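Side-chain contacts in mandelate racemase/muconate lactonizing enzyme family protein (Azoarcus sp., PDB 2QDE), which is of unknown function but belongs to the enolase superfamily, pairing an N-terminal capping domain with a metal-binding barrel domain that here holds a barium ion: residues Glu181-Ala185 against Val186-Val190; Trp200-Asp203 against Gln204-Thr208; Thr208-Ala211 against Leu212-Tyr215. One frame throughout, in Å; residues are numbered along the deposited sequence.

Overall arrangement
All three contacts are local and lie in series in the barrel domain; each joins adjoining segments of one continuous stretch, so none closes a long loop. Interaction 1 comes first, where helix 172-186 ends and the chain turns toward strand 192-195. Past that strand, interaction 2 starts helix 202-212, and interaction 3 takes over at the shared Thr208 to lead the chain toward strand 220-221. None nests or crosses. Interactions 2 and 3 touch where Trp200 packs on Ile209. Interactions 1 and 3 meet through a probable hydrogen bond from Arg183 NH1 to Tyr215 O, tying together the C-terminal ends of helices 172-186 and 202-212. Interactions 1 and 2 do not touch, their nearest atoms about 13 Å apart.

Interaction 1 of 3, residues Glu181-Ala185 against Val186-Val190; sequences EVRRA and VGDDV
Arg183 reaches from the last turns of helix 172-186 over the helix end and holds the departing chain by two carbonyls. Its CG lies anti to the backbone N (chi1 175°), and bends at chi2 and chi3 swing the guanidinium back over the turn. NH2 donates to Val190 O at 2.7 Å, meeting a lone pair in the carbonyl plane, and to Gly187 O at 2.9 Å. NE adds a longer bond to the same Gly187 O (3.3 Å), coming from above the carbonyl plane; the guanidinium thus grips this one oxygen side-on with NE and NH2. Both acceptors sit at the guanidinium edge, which fixes the rotation of the group. NH1 bonds to Tyr215 O, which probably helps to stabilise the buried charge.

Beside this grip the packing is close. Val186 N donates almost straight to Val182 O at 3.0 Å, while Val186 CG2 presses on that same Val182 O (3.2 Å); Leu157 touches Val186 and Val190, and Leu192 touches Val182. The outer side is looser. Asp188 OD1 stays 4.4 Å from Arg183 NE, well out of the guanidinium plane, so charge attraction alone probably links them. Along the exposed helix flank, Arg184 and Glu181 form a salt bridge whose hydrogen bonds are weak.

Gly187 leaves helical geometry with positive phi (86°), and its N-H bonds to Arg183 O at 2.9 Å: a glycine at the C' position, here ending the helix of a beta-alpha-beta unit of the barrel just before strand 192-195.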
loop_
_atom_site.group_PDB
_atom_site.type_symbol
_atom_site.label_atom_id
_atom_site.label_comp_id
_atom_site.label_asym_id
_atom_site.label_seq_id
_atom_site.Cartn_x
_atom_site.Cartn_y
_atom_site.Cartn_z
ATOM N N GLU A 181 -16.600 -26.484 29.873
ATOM C CA GLU A 181 -17.656 -27.455 30.156
ATOM C C GLU A 181 -18.411 -27.917 28.907
ATOM O O GLU A 181 -18.543 -29.120 28.659
ATOM C CB GLU A 181 -18.642 -26.870 31.174
ATOM C CG GLU A 181 -19.979 -27.609 31.243
ATOM C CD GLU A 181 -19.872 -29.002 31.854
ATOM O OE1 GLU A 181 -18.733 -29.495 32.043
ATOM O OE2 GLU A 181 -20.934 -29.606 32.139
ATOM N N VAL A 182 -18.909 -26.971 28.119
ATOM C CA VAL A 182 -19.645 -27.326 26.912
ATOM C C VAL A 182 -18.814 -28.214 25.977
ATOM O O VAL A 182 -19.319 -29.214 25.454
ATOM C CB VAL A 182 -20.103 -26.067 26.148
ATOM C CG1 VAL A 182 -20.879 -26.465 24.902
ATOM C CG2 VAL A 182 -20.970 -25.203 27.054
ATOM N N ARG A 183 -17.545 -27.859 25.776
ATOM C CA ARG A 183 -16.658 -28.637 24.907
ATOM C C ARG A 183 -16.500 -30.081 25.375
ATOM O O ARG A 183 -16.518 -31.008 24.561
ATOM C CB ARG A 183 -15.267 -27.994 24.848
ATOM C CG ARG A 183 -14.222 -28.793 24.055
ATOM C CD ARG A 183 -14.048 -28.254 22.642
ATOM N NE ARG A 183 -14.980 -28.853 21.702
ATOM C CZ ARG A 183 -15.250 -28.375 20.489
ATOM N NH1 ARG A 183 -14.660 -27.270 20.043
ATOM N NH2 ARG A 183 -16.115 -29.014 19.715
ATOM N N ARG A 184 -16.323 -30.264 26.682
ATOM C CA ARG A 184 -16.145 -31.596 27.254
ATOM C C ARG A 184 -17.370 -32.461 27.002
ATOM O O ARG A 184 -17.258 -33.659 26.744
ATOM C CB ARG A 184 -15.902 -31.511 28.766
ATOM C CG ARG A 184 -15.713 -32.878 29.433
ATOM C CD ARG A 184 -16.012 -32.831 30.931
ATOM N NE ARG A 184 -17.384 -32.392 31.198
ATOM C CZ ARG A 184 -18.480 -33.096 30.910
ATOM N NH1 ARG A 184 -18.385 -34.295 30.344
ATOM N NH2 ARG A 184 -19.683 -32.593 31.175
ATOM N N ALA A 185 -18.539 -31.838 27.073
ATOM C CA ALA A 185 -19.797 -32.534 26.870
ATOM C C ALA A 185 -20.052 -32.937 25.421
ATOM O O ALA A 185 -20.338 -34.102 25.141
ATOM C CB ALA A 185 -20.950 -31.669 27.380
ATOM N N VAL A 186 -19.938 -31.986 24.497
ATOM C CA VAL A 186 -20.206 -32.265 23.090
ATOM C C VAL A 186 -19.076 -32.945 22.322
ATOM O O VAL A 186 -19.286 -33.445 21.215
ATOM C CB VAL A 186 -20.606 -30.969 22.346
ATOM C CG1 VAL A 186 -21.803 -30.322 23.039
ATOM C CG2 VAL A 186 -19.428 -30.001 22.306
ATOM N N GLY A 187 -17.874 -32.965 22.889
ATOM C CA GLY A 187 -16.771 -33.607 22.194
ATOM C C GLY A 187 -16.054 -32.702 21.204
ATOM O O GLY A 187 -16.522 -31.605 20.898
ATOM N N ASP A 188 -14.919 -33.173 20.688
ATOM C CA ASP A 188 -14.117 -32.387 19.757
ATOM C C ASP A 188 -14.646 -32.300 18.328
ATOM O O ASP A 188 -14.209 -31.429 17.567
ATOM C CB ASP A 188 -12.680 -32.924 19.683
ATOM C CG ASP A 188 -12.035 -33.109 21.047
ATOM O OD1 ASP A 188 -12.230 -32.258 21.943
ATOM O OD2 ASP A 188 -11.303 -34.116 21.208
ATOM N N ASP A 189 -15.570 -33.182 17.951
ATOM C CA ASP A 189 -16.091 -33.181 16.583
ATOM C C ASP A 189 -17.266 -32.245 16.313
ATOM O O ASP A 189 -17.648 -32.045 15.156
ATOM C CB ASP A 189 -16.475 -34.609 16.171
ATOM C CG ASP A 189 -15.384 -35.622 16.501
ATOM O OD1 ASP A 189 -14.208 -35.201 16.633
ATOM O OD2 ASP A 189 -15.697 -36.834 16.616
ATOM N N VAL A 190 -17.839 -31.671 17.363
ATOM C CA VAL A 190 -18.970 -30.759 17.206
ATOM C C VAL A 190 -18.520 -29.335 16.876
ATOM O O VAL A 190 -17.551 -28.838 17.452
ATOM C CB VAL A 190 -19.825 -30.730 18.486
ATOM C CG1 VAL A 190 -20.794 -29.555 18.452
ATOM C CG2 VAL A 190 -20.584 -32.034 18.623
HETATM O O HOH W 1 -15.800 -26.488 16.839
#

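Interaction 2 of 3, residues Trp200-Asp203 against Gln204-Thr208; sequences WTYD and QALTT
The Trp200 indole packs against the first turns of helix 202-212, with Thr208 and the backbone of Gln204 over one face, both offset toward the rim. Thr208 CB makes an off-centre CH-pi contact, 4.1 Å from the centroid of the six-membered ring, and its CG2 comes to 3.4 Å from Trp200 CH2. Ala205 meets the ring obliquely, its CB 3.7 Å from Trp200 CE3. Pro223 and Asp175 touch the Trp200 side chain from other parts of the barrel domain. The Gln204 amide, its plane 59° from the indole, turns back along the helix start: with CG anti to the carbonyl carbon (chi1 -87°) and the chain extended beyond it, OE1 takes the N-H of Thr201 at 3.1 Å, on a lone pair in the carbonyl plane. Tyr202 and Leu206 run side by side, CE2 to CD2 4.0 Å, toward the second subunit, whose Asp265 hydrogen-bonds the Tyr202 hydroxyl; Arg234 of the same chain as Tyr202 adds a cation-pi contact to this ring. Thr201 is the N-cap, and the bond from its N-H to the Gln204 side chain at N3 is that found in capping boxes, here without the reciprocal bond, opening the helix after strand 192-195 in the barrel.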
loop_
_atom_site.group_PDB
_atom_site.type_symbol
_atom_site.label_atom_id
_atom_site.label_comp_id
_atom_site.label_asym_id
_atom_site.label_seq_id
_atom_site.Cartn_x
_atom_site.Cartn_y
_atom_site.Cartn_z
ATOM N N TRP A 200 -15.199 -6.426 23.206
ATOM C CA TRP A 200 -13.802 -6.383 23.633
ATOM C C TRP A 200 -12.882 -5.282 23.114
ATOM O O TRP A 200 -13.021 -4.807 21.988
ATOM C CB TRP A 200 -13.119 -7.719 23.333
ATOM C CG TRP A 200 -13.617 -8.872 24.149
ATOM C CD1 TRP A 200 -14.287 -8.810 25.340
ATOM C CD2 TRP A 200 -13.469 -10.262 23.842
ATOM N NE1 TRP A 200 -14.567 -10.076 25.788
ATOM C CE2 TRP A 200 -14.077 -10.989 24.887
ATOM C CE3 TRP A 200 -12.881 -10.966 22.783
ATOM C CZ2 TRP A 200 -14.116 -12.389 24.906
ATOM C CZ3 TRP A 200 -12.918 -12.364 22.799
ATOM C CH2 TRP A 200 -13.533 -13.057 23.855
ATOM N N THR A 201 -11.936 -4.874 23.963
ATOM C CA THR A 201 -10.932 -3.898 23.560
ATOM C C THR A 201 -9.906 -4.854 22.938
ATOM O O THR A 201 -9.970 -6.065 23.176
ATOM C CB THR A 201 -10.293 -3.150 24.771
ATOM O OG1 THR A 201 -9.647 -4.091 25.636
ATOM C CG2 THR A 201 -11.360 -2.399 25.567
ATOM N N TYR A 202 -8.970 -4.343 22.152
ATOM C CA TYR A 202 -8.007 -5.225 21.507
ATOM C C TYR A 202 -7.268 -6.211 22.422
ATOM O O TYR A 202 -7.205 -7.404 22.124
ATOM C CB TYR A 202 -6.993 -4.405 20.719
ATOM C CG TYR A 202 -5.990 -5.269 20.012
ATOM C CD1 TYR A 202 -6.324 -5.948 18.838
ATOM C CD2 TYR A 202 -4.714 -5.450 20.543
ATOM C CE1 TYR A 202 -5.399 -6.794 18.208
ATOM C CE2 TYR A 202 -3.791 -6.291 19.932
ATOM C CZ TYR A 202 -4.136 -6.956 18.770
ATOM O OH TYR A 202 -3.206 -7.780 18.189
ATOM N N ASP A 203 -6.707 -5.716 23.522
ATOM C CA ASP A 203 -5.967 -6.560 24.466
ATOM C C ASP A 203 -6.829 -7.671 25.049
ATOM O O ASP A 203 -6.372 -8.811 25.183
ATOM C CB ASP A 203 -5.373 -5.706 25.596
ATOM C CG ASP A 203 -6.426 -4.912 26.342
ATOM O OD1 ASP A 203 -7.246 -4.248 25.671
ATOM O OD2 ASP A 203 -6.426 -4.941 27.597
ATOM N N GLN A 204 -8.070 -7.345 25.402
ATOM C CA GLN A 204 -8.993 -8.341 25.941
ATOM C C GLN A 204 -9.157 -9.479 24.936
ATOM O O GLN A 204 -9.097 -10.652 25.294
ATOM C CB GLN A 204 -10.377 -7.732 26.184
ATOM C CG GLN A 204 -10.598 -7.056 27.528
ATOM C CD GLN A 204 -12.044 -6.586 27.683
ATOM O OE1 GLN A 204 -12.560 -5.854 26.836
ATOM N NE2 GLN A 204 -12.704 -7.014 28.760
ATOM N N ALA A 205 -9.379 -9.117 23.675
ATOM C CA ALA A 205 -9.573 -10.103 22.615
ATOM C C ALA A 205 -8.384 -11.047 22.486
ATOM O O ALA A 205 -8.543 -12.262 22.482
ATOM C CB ALA A 205 -9.836 -9.399 21.283
ATOM N N LEU A 206 -7.189 -10.479 22.393
ATOM C CA LEU A 206 -5.982 -11.274 22.256
ATOM C C LEU A 206 -5.840 -12.295 23.396
ATOM O O LEU A 206 -5.678 -13.495 23.161
ATOM C CB LEU A 206 -4.768 -10.337 22.210
ATOM C CG LEU A 206 -3.458 -10.896 21.663
ATOM C CD1 LEU A 206 -3.731 -11.713 20.408
ATOM C CD2 LEU A 206 -2.505 -9.746 21.361
ATOM N N THR A 207 -5.931 -11.816 24.634
ATOM C CA THR A 207 -5.795 -12.683 25.800
ATOM C C THR A 207 -6.839 -13.794 25.903
ATOM O O THR A 207 -6.506 -14.955 26.124
ATOM C CB THR A 207 -5.854 -11.869 27.102
ATOM O OG1 THR A 207 -4.828 -10.868 27.087
ATOM C CG2 THR A 207 -5.641 -12.781 28.309
ATOM N N THR A 208 -8.104 -13.428 25.748
ATOM C CA THR A 208 -9.173 -14.402 25.861
ATOM C C THR A 208 -9.148 -15.422 24.742
ATOM O O THR A 208 -9.267 -16.617 24.993
ATOM C CB THR A 208 -10.540 -13.713 25.893
ATOM O OG1 THR A 208 -10.547 -12.745 26.946
ATOM C CG2 THR A 208 -11.649 -14.728 26.149
#

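Interaction 3 of 3, residues Thr208-Ala211 against Leu212-Tyr215; sequences TIRA and LEKY
Arg210 O is held twice, by a water at 2.9 Å that also accepts from Lys214 N (3.1 Å), and by a weak bond from Glu213 N at 3.3 Å. One residue earlier, Leu212 N donates to Ile209 O at 3.0 Å, from well above the carbonyl plane, and weakly to Thr208 O. Tyr215 N bonds to Leu212 O further on, again three residues back. This stretch leads the chain out of helix 202-212 toward strand 220-221 in the barrel. Leu212 lies alongside Thr208, its CD1 4.0 Å from Thr208 CG2; Leu212 CG, anti to the carbonyl carbon (chi1 -62°), presses on Thr208 O at 3.2 Å. Glu213 runs beside Arg210 in the same direction, yet their charged ends do not meet: Arg210 NH1 bonds to Ala240 O of the second subunit and its NH2 to Lys238 O, while Glu213 OE2 receives a weak bond from Ala240 N of its own chain. Lys214 folds its CG over the centre of the Tyr215 ring, 3.7 Å above the plane, and the tyrosine packs against Ile176, Val179 and Ala180 of helix 172-186.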
loop_
_atom_site.group_PDB
_atom_site.type_symbol
_atom_site.label_atom_id
_atom_site.label_comp_id
_atom_site.label_asym_id
_atom_site.label_seq_id
_atom_site.Cartn_x
_atom_site.Cartn_y
_atom_site.Cartn_z
ATOM N N THR A 208 -8.104 -13.428 25.748
ATOM C CA THR A 208 -9.173 -14.402 25.861
ATOM C C THR A 208 -9.148 -15.422 24.742
ATOM O O THR A 208 -9.267 -16.617 24.993
ATOM C CB THR A 208 -10.540 -13.713 25.893
ATOM O OG1 THR A 208 -10.547 -12.745 26.946
ATOM C CG2 THR A 208 -11.649 -14.728 26.149
ATOM N N ILE A 209 -8.986 -14.959 23.506
ATOM C CA ILE A 209 -8.956 -15.880 22.380
ATOM C C ILE A 209 -7.816 -16.875 22.544
ATOM O O ILE A 209 -7.988 -18.068 22.303
ATOM C CB ILE A 209 -8.818 -15.127 21.043
ATOM C CG1 ILE A 209 -10.050 -14.239 20.836
ATOM C CG2 ILE A 209 -8.687 -16.116 19.894
ATOM C CD1 ILE A 209 -9.999 -13.375 19.610
ATOM N N ARG A 210 -6.654 -16.391 22.963
ATOM C CA ARG A 210 -5.517 -17.284 23.163
ATOM C C ARG A 210 -5.814 -18.253 24.300
ATOM O O ARG A 210 -5.431 -19.424 24.247
ATOM C CB ARG A 210 -4.244 -16.477 23.447
ATOM C CG ARG A 210 -3.716 -15.771 22.193
ATOM C CD ARG A 210 -2.408 -15.037 22.431
ATOM N NE ARG A 210 -1.802 -14.649 21.158
ATOM C CZ ARG A 210 -0.663 -13.975 21.045
ATOM N NH1 ARG A 210 0.004 -13.608 22.128
ATOM N NH2 ARG A 210 -0.193 -13.667 19.845
ATOM N N ALA A 211 -6.527 -17.771 25.312
ATOM C CA ALA A 211 -6.883 -18.606 26.449
ATOM C C ALA A 211 -7.883 -19.684 26.033
ATOM O O ALA A 211 -8.015 -20.707 26.698
ATOM C CB ALA A 211 -7.473 -17.748 27.562
ATOM N N LEU A 212 -8.578 -19.455 24.925
ATOM C CA LEU A 212 -9.578 -20.401 24.447
ATOM C C LEU A 212 -9.108 -21.319 23.321
ATOM O O LEU A 212 -9.822 -22.248 22.945
ATOM C CB LEU A 212 -10.826 -19.651 23.977
ATOM C CG LEU A 212 -11.585 -18.820 25.022
ATOM C CD1 LEU A 212 -12.771 -18.123 24.361
ATOM C CD2 LEU A 212 -12.060 -19.732 26.150
ATOM N N GLU A 213 -7.919 -21.069 22.781
ATOM C CA GLU A 213 -7.416 -21.883 21.680
ATOM C C GLU A 213 -7.376 -23.384 21.955
ATOM O O GLU A 213 -7.569 -24.180 21.042
ATOM C CB GLU A 213 -6.031 -21.380 21.231
ATOM C CG GLU A 213 -6.075 -19.947 20.678
ATOM C CD GLU A 213 -4.747 -19.446 20.123
ATOM O OE1 GLU A 213 -3.697 -19.706 20.751
ATOM O OE2 GLU A 213 -4.760 -18.772 19.063
ATOM N N LYS A 214 -7.153 -23.780 23.204
ATOM C CA LYS A 214 -7.093 -25.203 23.524
ATOM C C LYS A 214 -8.449 -25.903 23.361
ATOM O O LYS A 214 -8.517 -27.143 23.324
ATOM C CB LYS A 214 -6.566 -25.410 24.951
ATOM C CG LYS A 214 -7.528 -25.019 26.060
ATOM C CD LYS A 214 -6.858 -25.190 27.418
ATOM C CE LYS A 214 -5.712 -24.195 27.577
ATOM N NZ LYS A 214 -4.761 -24.555 28.679
ATOM N N TYR A 215 -9.520 -25.117 23.247
ATOM C CA TYR A 215 -10.855 -25.686 23.089
ATOM C C TYR A 215 -11.282 -25.836 21.631
ATOM O O TYR A 215 -12.372 -26.328 21.345
ATOM C CB TYR A 215 -11.871 -24.847 23.868
ATOM C CG TYR A 215 -11.543 -24.788 25.338
ATOM C CD1 TYR A 215 -11.534 -25.948 26.113
ATOM C CD2 TYR A 215 -11.187 -23.587 25.947
ATOM C CE1 TYR A 215 -11.174 -25.921 27.455
ATOM C CE2 TYR A 215 -10.824 -23.544 27.298
ATOM C CZ TYR A 215 -10.820 -24.717 28.041
ATOM O OH TYR A 215 -10.456 -24.688 29.369
HETATM O O HOH W 2 -5.542 -22.162 25.250
#